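Local atomic coordinates of response regulator ChrA (Corynebacterium diphtheriae, PDB entry 4YN8), a protein that probably binds DNA to regulate transcription, acting as the response regulator of a haem-sensing two-component system. Residues Met98-Lys103 and Pro126-Ala131. The protein carries 1 engineered substitution. Numbering follows the deposited sequence.
With SO4 (sulfate ion), chain B.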
# COMPACT_ATOMS: atom_id res chain seq x y z
N MET A 98 -0.15 -4.47 -14.94
CA MET A 98 0.43 -3.90 -16.16
C MET A 98 0.62 -2.40 -16.01
O MET A 98 1.71 -1.89 -16.31
CB MET A 98 -0.42 -4.24 -17.37
CG MET A 98 0.10 -3.80 -18.71
SD MET A 98 1.69 -4.53 -19.17
CE MET A 98 1.35 -6.25 -19.06
N GLY A 99 -0.42 -1.70 -15.52
CA GLY A 99 -0.33 -0.25 -15.36
C GLY A 99 -0.84 0.27 -14.05
O GLY A 99 -1.64 -0.39 -13.37
N TYR A 100 -0.39 1.48 -13.71
CA TYR A 100 -0.78 2.19 -12.50
C TYR A 100 -0.93 3.66 -12.92
O TYR A 100 -0.08 4.19 -13.65
CB TYR A 100 0.31 2.14 -11.41
CG TYR A 100 0.56 0.76 -10.88
CD1 TYR A 100 1.40 -0.13 -11.53
CD2 TYR A 100 -0.11 0.34 -9.79
CE1 TYR A 100 1.53 -1.43 -11.10
CE2 TYR A 100 0.07 -0.94 -9.27
CZ TYR A 100 0.87 -1.82 -9.96
OH TYR A 100 0.99 -3.08 -9.48
N LEU A 101 -1.97 4.29 -12.41
CA LEU A 101 -2.23 5.72 -12.68
C LEU A 101 -3.03 6.30 -11.56
O LEU A 101 -3.77 5.58 -10.87
CB LEU A 101 -2.99 5.87 -14.00
CG LEU A 101 -2.96 7.27 -14.61
CD1 LEU A 101 -1.61 7.62 -15.17
CD2 LEU A 101 -4.05 7.38 -15.70
N LEU A 102 -2.91 7.60 -11.32
CA LEU A 102 -3.81 8.24 -10.40
C LEU A 102 -5.13 8.60 -11.03
O LEU A 102 -5.20 8.95 -12.19
CB LEU A 102 -3.20 9.49 -9.77
CG LEU A 102 -1.92 9.29 -8.96
CD1 LEU A 102 -1.45 10.63 -8.40
CD2 LEU A 102 -2.13 8.30 -7.87
N LYS A 103 -6.19 8.57 -10.24
CA LYS A 103 -7.56 8.82 -10.77
C LYS A 103 -7.80 10.21 -11.27
O LYS A 103 -8.65 10.39 -12.14
CB LYS A 103 -8.63 8.52 -9.74
CG LYS A 103 -8.73 7.06 -9.37
CD LYS A 103 -9.79 6.78 -8.31
CE LYS A 103 -9.78 5.31 -7.96
NZ LYS A 103 -10.40 5.14 -6.67
N PRO A 126 4.88 8.12 -12.94
CA PRO A 126 5.71 8.80 -11.93
C PRO A 126 4.93 9.30 -10.74
O PRO A 126 5.45 9.30 -9.62
CB PRO A 126 6.35 9.99 -12.75
CG PRO A 126 6.46 9.40 -14.10
CD PRO A 126 5.21 8.56 -14.30
N GLU A 127 3.67 9.73 -10.94
CA GLU A 127 2.88 10.22 -9.84
C GLU A 127 2.53 9.11 -8.85
O GLU A 127 2.38 9.37 -7.68
CB GLU A 127 1.61 10.88 -10.34
CG GLU A 127 1.88 12.11 -11.22
CD GLU A 127 2.28 11.82 -12.66
OE1 GLU A 127 2.37 10.63 -13.11
OE2 GLU A 127 2.55 12.84 -13.38
N VAL A 128 2.35 7.89 -9.36
CA VAL A 128 2.10 6.77 -8.50
C VAL A 128 3.38 6.41 -7.72
O VAL A 128 3.33 6.14 -6.53
CB VAL A 128 1.52 5.56 -9.27
CG1 VAL A 128 1.39 4.37 -8.35
CG2 VAL A 128 0.14 5.93 -9.86
N ALA A 129 4.48 6.39 -8.43
CA ALA A 129 5.76 6.13 -7.81
C ALA A 129 6.03 7.11 -6.70
O ALA A 129 6.51 6.70 -5.61
CB ALA A 129 6.86 6.16 -8.85
N ASN A 130 5.76 8.40 -6.95
CA ASN A 130 5.98 9.41 -5.95
C ASN A 130 5.05 9.17 -4.69
O ASN A 130 5.49 9.26 -3.54
CB ASN A 130 5.84 10.82 -6.60
CG ASN A 130 6.91 11.13 -7.69
OD1 ASN A 130 7.98 10.53 -7.80
ND2 ASN A 130 6.58 12.12 -8.53
N ALA A 131 3.76 8.82 -4.91
CA ALA A 131 2.83 8.51 -3.84
C ALA A 131 3.31 7.31 -3.01
O ALA A 131 3.17 7.26 -1.78
CB ALA A 131 1.43 8.21 -4.45
S SO4 B . -8.22 3.58 -4.02
O1 SO4 B . -8.50 4.95 -4.49
O2 SO4 B . -7.62 3.65 -2.68
O3 SO4 B . -9.37 2.65 -3.90
O4 SO4 B . -7.23 2.89 -4.96
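Val128, on the first turn of helix 126-136, pushes both methyls against strand 99-102 between the side chains of Tyr100 and Leu102. Val128 CG2 lies against the backbone of the intervening Leu101, 3.6 Å from Leu101 C, and 3.8 Å from Leu102 CD2. CG1, anti to the backbone N of Val128 (chi1 175°), touches Tyr100 CB at 3.9 Å, and CG2 is nearly as near to that atom. From there the Tyr100 ring leads away from the helix, its hydroxyl hydrogen-bonded to Ala92 and Ala97; Val128 therefore meets Tyr100 mainly at CB, at the root of the side chain. Leu101 directs its own side chain to the other face of the sheet, onto Leu110 and Ala113 of helix 107-119.

This buried part, held by van der Waals contact alone, gives way to a thinner margin at Glu127. There Leu102 CD1 comes within 3.6 Å of Glu127 CB, the two side chains crossing at a slant, while Glu127 itself is exposed. No hydrogen bond joins the segments; the axes of strand 99-102 and of helical segment 126-131 run at 80° and approach to 7.1 Å.

Just past the strand, Lys103 turns to the active-site end of the sheet, where NZ hydrogen-bonds Asp54 and, at 2.9 Å, O1 of a sulfate probably taken from the crystallisation liquor. Asp54 also coordinates a magnesium ion with Asp12 and His14. The contact thus packs the helix following edge strand 123-124 against the neighbouring strand of the parallel sheet in a CheY-like receiver domain.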